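Local coordinates for protein type I modular polyketide synthase (Streptomyces albus subsp. albus, PDB 6IYR) that probably selects an acyl-coenzyme A extender unit and transfers its acyl group to the acyl carrier protein during salinomycin assembly, at residues A[80-91]-A[442-451]; A[188-196]-A[239-250]. All blocks are in the same frame, centred on the assembly; numbering follows the deposited sequence.

Contact 1. Residues A[80-91]-A[442-451]; sequences TRSRAALESRGV and WTHGVPVDWD
Strand 88-91 runs past the C-terminal end of helix 431-443, the CA atoms of Arg89 and Thr443 5.1 Å apart, while earlier in the chain Thr80 comes past Trp450, their CA atoms 7.4 Å apart. Arg89 and Trp442 form the centre of the contact. The Arg89 chain, extended from CG to NE, crosses the Trp442 side chain at about a right angle: CD rests over the six-membered ring in a CH-pi contact, 3.8 Å from its centroid, and the guanidinium lies nearly flat on the indole, planes 24° apart, as an off-centre cation-pi stack. Arg89 NH2 also donates to Trp442 O at 2.8 Å (N-H...O 146°). That carbonyl receives Gly445 N from its opposite face, within the Schellman motif that ends the helix; the positive phi of this turn suits glycine, since a CB would press on the carbonyl oxygen of His444. Arg89 NE bonds Leu86 O at 2.9 Å in the guanidinium plane, which, with the NH2 bond and the stack, helps fix the group's rotation. Small Ala85 fits against the flat ring, its CB 3.6 Å from Trp442 CZ2. Branched Val91 brings CG2 within 3.5 Å of Trp442 CE3. Trp450 NE1 lies over the face of Trp442 opposite Arg89. Arginine thus serves twice, packing methylenes and flat cation on the indole while its N-H groups bond carbonyls of the helix end and loop.

Contact 2. Residues A[188-196]-A[239-250]; sequences VDVVQPALW and AKVSALRAKALL. With PO4 (phosphate ion), chain B.
With CG anti to the backbone N (chi1 172°), Trp196 lays one ring face over helix 235-248, and Ser242, whose OG is likewise anti to N (chi1 175°), turns that hydroxyl toward Pro193 and Trp196. Ser242 CB and Ala239 CA make CH-pi contacts on this face, Ala239 CA 4.1 Å from the centroid of the Trp196 six-membered ring. The segments 188-196 and 239-248 run nearly antiparallel (156°), their axes approaching to 7.9 Å. Such closeness suits small residues: Ala246 enters as a knob among Val188, Asp189, Gln192 and Pro193, its CB 3.5 Å from Val188 O. Pro193 kinks its helix and packs its ring on Ala243. A water donates to Asp189 O at 2.8 Å and to Ala243 O at 3.0 Å, joining both backbones. Arg245, bent at chi2, sends NH1 to phosphate O2, a 3.2 Å hydrogen bond, while its NH2 bonds Asn372 and, weakly, Ser220. The phosphate, probably from the crystallisation liquor, also bonds Gln221, Tyr320, Ser322 and His323. Ser220 lies in a GxSxG sequence, consistent with a nucleophile elbow. The apolar packing ends at a polar pocket where Arg245 probably pairs with a malonyl-type carboxylate, as in related acyltransferases.

Contacts 1 and 2 lie on opposite sides of the chain's centre, their own centres about 38 Å apart, and share no helix or strand. Contact 2 is nested in sequence within the long excursion closed by contact 1. Residues 80-91 and 442-451 meet in a partly buried place where a three-stranded antiparallel sheet joins the end of a late helix; a cation stacked on an indole, one cross-segment bond to a carbonyl and a few apolar contacts make it up. Residues 188-196 and 239-250 pair two helices in a largely buried interface, with small residues at the close approach, branched aliphatic chains at one end, CH-pi packing and a bridging water. Arg89 packs on Trp442, whereas Arg245 hydrogen-bonds a bound phosphate.

Contact 1. Residues A[80-91]-A[442-451]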
# COMPACT_ATOMS: atom_id res chain seq x y z
N THR A 80 -20.52 6.89 17.82
CA THR A 80 -19.15 6.68 18.29
C THR A 80 -18.82 7.28 19.65
O THR A 80 -19.59 7.14 20.60
CB THR A 80 -18.08 7.10 17.25
OG1 THR A 80 -18.24 8.48 16.92
CG2 THR A 80 -18.20 6.28 16.00
N ARG A 81 -17.65 7.93 19.71
CA ARG A 81 -17.07 8.56 20.90
C ARG A 81 -16.73 7.59 22.02
O ARG A 81 -15.96 6.64 21.83
CB ARG A 81 -18.02 9.64 21.43
CG ARG A 81 -18.21 10.82 20.48
CD ARG A 81 -19.11 11.91 21.03
NE ARG A 81 -19.32 12.98 20.07
CZ ARG A 81 -20.16 13.99 20.25
NH1 ARG A 81 -20.87 14.08 21.36
NH2 ARG A 81 -20.28 14.93 19.31
N SER A 82 -17.31 7.82 23.19
CA SER A 82 -17.03 7.00 24.36
C SER A 82 -17.36 5.53 24.21
O SER A 82 -16.63 4.68 24.72
CB SER A 82 -17.79 7.56 25.57
OG SER A 82 -19.19 7.44 25.39
N ARG A 83 -18.44 5.20 23.50
CA ARG A 83 -18.82 3.79 23.39
C ARG A 83 -17.72 2.94 22.76
O ARG A 83 -17.18 3.27 21.70
CB ARG A 83 -20.11 3.66 22.58
CG ARG A 83 -21.33 4.25 23.25
CD ARG A 83 -22.62 4.08 22.46
NE ARG A 83 -23.75 4.73 23.12
CZ ARG A 83 -24.96 4.82 22.59
NH1 ARG A 83 -25.21 4.30 21.39
NH2 ARG A 83 -25.94 5.43 23.25
N ALA A 84 -17.43 1.83 23.43
CA ALA A 84 -16.43 0.89 22.97
C ALA A 84 -17.19 -0.06 22.09
O ALA A 84 -18.23 -0.59 22.46
CB ALA A 84 -15.80 0.16 24.13
N ALA A 85 -16.64 -0.26 20.91
CA ALA A 85 -17.28 -1.07 19.89
C ALA A 85 -16.98 -2.55 20.04
O ALA A 85 -15.87 -2.94 20.37
CB ALA A 85 -16.88 -0.58 18.52
N LEU A 86 -18.00 -3.36 19.78
CA LEU A 86 -17.93 -4.81 19.90
C LEU A 86 -17.29 -5.55 18.72
O LEU A 86 -16.93 -4.94 17.74
CB LEU A 86 -19.30 -5.37 20.23
CG LEU A 86 -19.76 -4.94 21.63
CD1 LEU A 86 -18.75 -5.42 22.66
CD2 LEU A 86 -19.91 -3.44 21.73
N GLU A 87 -17.11 -6.85 18.87
CA GLU A 87 -16.48 -7.71 17.87
C GLU A 87 -17.07 -7.79 16.45
O GLU A 87 -16.33 -7.89 15.50
CB GLU A 87 -16.35 -9.13 18.41
CG GLU A 87 -15.40 -9.22 19.59
CD GLU A 87 -14.77 -10.59 19.75
OE1 GLU A 87 -15.32 -11.58 19.19
OE2 GLU A 87 -13.73 -10.68 20.44
N SER A 88 -18.38 -7.80 16.31
CA SER A 88 -18.97 -7.88 15.00
C SER A 88 -19.43 -6.47 14.56
O SER A 88 -19.98 -5.71 15.37
CB SER A 88 -20.08 -8.93 15.02
OG SER A 88 -21.06 -8.61 14.07
N ARG A 89 -18.95 -6.01 13.40
CA ARG A 89 -18.98 -4.56 13.10
C ARG A 89 -19.49 -4.23 11.71
O ARG A 89 -19.40 -5.04 10.78
CB ARG A 89 -17.61 -3.91 13.29
CG ARG A 89 -17.10 -3.90 14.71
CD ARG A 89 -15.64 -3.42 14.74
NE ARG A 89 -15.18 -3.27 16.10
CZ ARG A 89 -14.10 -2.60 16.47
NH1 ARG A 89 -13.78 -2.54 17.75
NH2 ARG A 89 -13.34 -1.99 15.59
N GLY A 90 -20.01 -3.00 11.56
CA GLY A 90 -20.59 -2.57 10.31
C GLY A 90 -20.47 -1.07 10.18
O GLY A 90 -20.42 -0.35 11.17
N VAL A 91 -20.30 -0.60 8.94
CA VAL A 91 -20.24 0.83 8.69
C VAL A 91 -21.09 1.10 7.47
O VAL A 91 -21.05 0.33 6.49
CB VAL A 91 -18.81 1.31 8.40
CG1 VAL A 91 -18.81 2.81 8.25
CG2 VAL A 91 -17.85 0.88 9.49
N TRP A 442 -11.46 -0.71 10.14
CA TRP A 442 -12.14 -0.59 11.43
C TRP A 442 -13.00 -1.82 11.73
O TRP A 442 -12.95 -2.37 12.83
CB TRP A 442 -12.95 0.70 11.50
CG TRP A 442 -13.65 0.87 12.78
CD1 TRP A 442 -13.13 1.40 13.91
CD2 TRP A 442 -14.98 0.43 13.10
NE1 TRP A 442 -14.04 1.31 14.93
CE2 TRP A 442 -15.21 0.76 14.45
CE3 TRP A 442 -16.03 -0.11 12.35
CZ2 TRP A 442 -16.43 0.55 15.08
CZ3 TRP A 442 -17.25 -0.34 12.99
CH2 TRP A 442 -17.44 -0.01 14.34
N THR A 443 -13.67 -2.36 10.72
CA THR A 443 -14.49 -3.52 10.98
C THR A 443 -13.65 -4.70 11.39
O THR A 443 -14.15 -5.64 11.99
CB THR A 443 -15.43 -3.91 9.81
OG1 THR A 443 -14.68 -4.30 8.65
CG2 THR A 443 -16.42 -2.77 9.50
N HIS A 444 -12.35 -4.67 11.06
CA HIS A 444 -11.50 -5.80 11.38
C HIS A 444 -10.73 -5.55 12.67
O HIS A 444 -9.96 -6.41 13.11
CB HIS A 444 -10.51 -6.08 10.24
CG HIS A 444 -11.16 -6.64 9.03
ND1 HIS A 444 -12.17 -7.58 9.10
CD2 HIS A 444 -11.06 -6.29 7.73
CE1 HIS A 444 -12.60 -7.85 7.89
NE2 HIS A 444 -11.90 -7.13 7.03
N GLY A 445 -10.90 -4.36 13.22
CA GLY A 445 -10.35 -4.04 14.53
C GLY A 445 -9.15 -3.13 14.42
O GLY A 445 -8.52 -2.79 15.41
N VAL A 446 -8.87 -2.63 13.23
CA VAL A 446 -7.86 -1.59 13.14
C VAL A 446 -8.43 -0.35 13.80
O VAL A 446 -9.56 0.03 13.50
CB VAL A 446 -7.54 -1.30 11.69
CG1 VAL A 446 -6.51 -0.21 11.59
CG2 VAL A 446 -7.07 -2.57 11.02
N PRO A 447 -7.64 0.33 14.65
CA PRO A 447 -8.20 1.38 15.51
C PRO A 447 -8.34 2.73 14.83
O PRO A 447 -7.78 3.72 15.27
CB PRO A 447 -7.22 1.45 16.69
CG PRO A 447 -5.92 0.97 16.13
CD PRO A 447 -6.23 0.05 14.97
N VAL A 448 -9.23 2.81 13.86
CA VAL A 448 -9.57 4.07 13.25
C VAL A 448 -10.20 4.97 14.33
O VAL A 448 -10.98 4.51 15.15
CB VAL A 448 -10.56 3.83 12.09
CG1 VAL A 448 -11.02 5.15 11.47
CG2 VAL A 448 -9.93 2.92 11.06
N ASP A 449 -9.90 6.25 14.25
CA ASP A 449 -10.52 7.24 15.09
C ASP A 449 -11.49 8.08 14.28
O ASP A 449 -11.10 8.96 13.50
CB ASP A 449 -9.45 8.15 15.69
CG ASP A 449 -10.05 9.20 16.64
OD1 ASP A 449 -11.26 9.18 16.90
OD2 ASP A 449 -9.31 10.09 17.07
N TRP A 450 -12.78 7.79 14.41
CA TRP A 450 -13.77 8.37 13.51
C TRP A 450 -13.96 9.86 13.64
O TRP A 450 -14.35 10.51 12.67
CB TRP A 450 -15.08 7.62 13.64
CG TRP A 450 -14.94 6.25 13.06
CD1 TRP A 450 -14.91 5.09 13.74
CD2 TRP A 450 -14.81 5.92 11.68
NE1 TRP A 450 -14.75 4.04 12.88
CE2 TRP A 450 -14.72 4.52 11.60
CE3 TRP A 450 -14.75 6.67 10.50
CZ2 TRP A 450 -14.59 3.85 10.37
CZ3 TRP A 450 -14.69 6.00 9.30
CH2 TRP A 450 -14.57 4.61 9.24
N ASP A 451 -13.55 10.43 14.78
CA ASP A 451 -13.48 11.88 14.96
C ASP A 451 -12.62 12.59 13.91
O ASP A 451 -12.81 13.78 13.66
CB ASP A 451 -12.96 12.21 16.37
CG ASP A 451 -13.96 11.83 17.47
OD1 ASP A 451 -15.16 11.69 17.16
OD2 ASP A 451 -13.55 11.68 18.65

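Contact 2. Residues A[188-196]-A[239-250]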
# COMPACT_ATOMS: atom_id res chain seq x y z
N VAL A 188 11.17 6.14 -15.82
CA VAL A 188 11.45 5.60 -14.50
C VAL A 188 11.84 6.70 -13.48
O VAL A 188 11.48 6.61 -12.31
CB VAL A 188 12.50 4.45 -14.55
CG1 VAL A 188 13.86 4.96 -14.99
CG2 VAL A 188 12.60 3.73 -13.21
N ASP A 189 12.46 7.77 -13.95
CA ASP A 189 12.90 8.85 -13.10
C ASP A 189 11.75 9.75 -12.71
O ASP A 189 11.91 10.59 -11.88
CB ASP A 189 14.03 9.70 -13.73
CG ASP A 189 13.60 10.46 -14.99
OD1 ASP A 189 12.99 9.85 -15.91
OD2 ASP A 189 14.03 11.64 -15.14
N VAL A 190 10.61 9.58 -13.37
CA VAL A 190 9.37 10.33 -13.04
C VAL A 190 8.49 9.45 -12.16
O VAL A 190 8.05 9.87 -11.07
CB VAL A 190 8.64 10.72 -14.31
CG1 VAL A 190 7.30 11.40 -14.00
CG2 VAL A 190 9.50 11.70 -15.09
N VAL A 191 8.24 8.23 -12.60
CA VAL A 191 7.22 7.43 -11.95
C VAL A 191 7.63 7.06 -10.54
O VAL A 191 6.79 7.02 -9.67
CB VAL A 191 6.75 6.22 -12.77
CG1 VAL A 191 7.78 5.11 -12.92
CG2 VAL A 191 5.51 5.64 -12.15
N GLN A 192 8.91 6.71 -10.33
CA GLN A 192 9.30 6.17 -9.03
C GLN A 192 9.17 7.20 -7.89
O GLN A 192 8.60 6.91 -6.84
CB GLN A 192 10.71 5.52 -9.07
CG GLN A 192 10.71 4.27 -9.93
CD GLN A 192 11.93 3.35 -9.78
OE1 GLN A 192 12.03 2.33 -10.46
NE2 GLN A 192 12.83 3.69 -8.91
N PRO A 193 9.66 8.43 -8.10
CA PRO A 193 9.54 9.42 -7.04
C PRO A 193 8.09 9.91 -6.81
O PRO A 193 7.75 10.31 -5.69
CB PRO A 193 10.39 10.57 -7.53
CG PRO A 193 11.30 9.97 -8.55
CD PRO A 193 10.55 8.85 -9.17
N ALA A 194 7.30 9.96 -7.88
CA ALA A 194 5.88 10.32 -7.78
C ALA A 194 5.16 9.29 -6.89
O ALA A 194 4.42 9.62 -5.94
CB ALA A 194 5.30 10.36 -9.18
N LEU A 195 5.45 8.03 -7.14
CA LEU A 195 4.86 6.98 -6.32
C LEU A 195 5.36 7.04 -4.88
O LEU A 195 4.63 6.80 -3.96
CB LEU A 195 5.13 5.60 -6.88
CG LEU A 195 4.22 5.14 -8.04
CD1 LEU A 195 4.69 3.79 -8.60
CD2 LEU A 195 2.79 5.05 -7.52
N TRP A 196 6.65 7.27 -4.71
CA TRP A 196 7.22 7.47 -3.40
C TRP A 196 6.38 8.51 -2.61
O TRP A 196 6.02 8.27 -1.46
CB TRP A 196 8.68 7.95 -3.54
CG TRP A 196 9.26 8.36 -2.21
CD1 TRP A 196 9.68 7.54 -1.23
CD2 TRP A 196 9.43 9.68 -1.75
NE1 TRP A 196 10.12 8.27 -0.17
CE2 TRP A 196 9.95 9.59 -0.45
CE3 TRP A 196 9.10 10.93 -2.26
CZ2 TRP A 196 10.20 10.71 0.32
CZ3 TRP A 196 9.41 12.04 -1.51
CH2 TRP A 196 9.91 11.92 -0.22
N ALA A 239 13.86 11.38 -0.29
CA ALA A 239 13.58 11.90 -1.60
C ALA A 239 14.80 11.81 -2.49
O ALA A 239 14.69 11.66 -3.70
CB ALA A 239 13.14 13.35 -1.49
N LYS A 240 15.95 12.14 -1.94
CA LYS A 240 17.16 12.00 -2.69
C LYS A 240 17.35 10.52 -3.14
O LYS A 240 17.58 10.27 -4.31
CB LYS A 240 18.33 12.49 -1.85
CG LYS A 240 19.68 12.42 -2.51
CD LYS A 240 20.74 12.83 -1.49
CE LYS A 240 22.05 13.24 -2.14
NZ LYS A 240 22.88 14.04 -1.21
N VAL A 241 17.24 9.56 -2.23
CA VAL A 241 17.37 8.14 -2.61
C VAL A 241 16.37 7.79 -3.70
O VAL A 241 16.76 7.23 -4.73
CB VAL A 241 17.19 7.20 -1.42
CG1 VAL A 241 17.25 5.73 -1.86
CG2 VAL A 241 18.29 7.44 -0.39
N SER A 242 15.15 8.32 -3.60
CA SER A 242 14.10 7.95 -4.53
C SER A 242 14.42 8.48 -5.91
O SER A 242 14.40 7.73 -6.89
CB SER A 242 12.73 8.47 -4.08
OG SER A 242 11.76 8.17 -5.09
N ALA A 243 14.78 9.75 -5.97
CA ALA A 243 14.95 10.44 -7.21
C ALA A 243 16.24 10.01 -7.90
O ALA A 243 16.30 9.90 -9.13
CB ALA A 243 14.97 11.92 -6.97
N LEU A 244 17.29 9.84 -7.12
CA LEU A 244 18.62 9.64 -7.71
C LEU A 244 18.83 8.16 -8.05
O LEU A 244 19.45 7.79 -9.05
CB LEU A 244 19.70 10.14 -6.72
CG LEU A 244 20.22 11.56 -6.94
CD1 LEU A 244 19.29 12.54 -7.60
CD2 LEU A 244 20.92 12.16 -5.74
N ARG A 245 18.20 7.28 -7.29
CA ARG A 245 18.23 5.88 -7.68
C ARG A 245 17.43 5.64 -8.95
O ARG A 245 17.87 4.88 -9.81
CB ARG A 245 17.71 5.05 -6.55
CG ARG A 245 17.72 3.55 -6.70
CD ARG A 245 16.32 3.14 -6.37
NE ARG A 245 16.14 1.83 -5.80
CZ ARG A 245 15.16 1.03 -6.21
NH1 ARG A 245 14.39 1.37 -7.30
NH2 ARG A 245 14.96 -0.11 -5.58
N ALA A 246 16.32 6.37 -9.11
CA ALA A 246 15.49 6.27 -10.30
C ALA A 246 16.20 6.82 -11.53
O ALA A 246 16.12 6.25 -12.63
CB ALA A 246 14.16 6.98 -10.11
N LYS A 247 16.95 7.90 -11.34
CA LYS A 247 17.72 8.40 -12.45
C LYS A 247 18.77 7.38 -12.91
O LYS A 247 19.02 7.26 -14.09
CB LYS A 247 18.43 9.69 -12.10
CG LYS A 247 17.49 10.87 -12.05
CD LYS A 247 18.24 12.16 -12.25
CE LYS A 247 17.88 13.16 -11.19
NZ LYS A 247 16.55 13.72 -11.53
N ALA A 248 19.46 6.74 -11.98
CA ALA A 248 20.52 5.80 -12.36
C ALA A 248 19.92 4.68 -13.19
O ALA A 248 20.48 4.26 -14.21
CB ALA A 248 21.21 5.24 -11.12
N LEU A 249 18.72 4.26 -12.79
CA LEU A 249 17.95 3.24 -13.51
C LEU A 249 17.62 3.54 -14.96
O LEU A 249 17.22 2.66 -15.71
CB LEU A 249 16.62 2.98 -12.80
CG LEU A 249 16.61 1.85 -11.77
CD1 LEU A 249 15.24 1.69 -11.14
CD2 LEU A 249 17.09 0.53 -12.36
N LEU A 250 17.63 4.81 -15.32
CA LEU A 250 17.49 5.19 -16.70
C LEU A 250 18.41 4.38 -17.61
O LEU A 250 18.06 4.10 -18.76
CB LEU A 250 17.84 6.65 -16.84
CG LEU A 250 16.77 7.73 -16.89
CD1 LEU A 250 15.36 7.25 -16.80
CD2 LEU A 250 17.06 8.92 -16.00
P PO4 B . 11.75 -1.46 -8.58
O1 PO4 B . 10.38 -1.44 -9.25
O2 PO4 B . 12.93 -0.74 -9.25
O3 PO4 B . 11.47 -0.79 -7.24
O4 PO4 B . 12.14 -2.91 -8.54
O HOH W 1 14.18 11.44 -10.54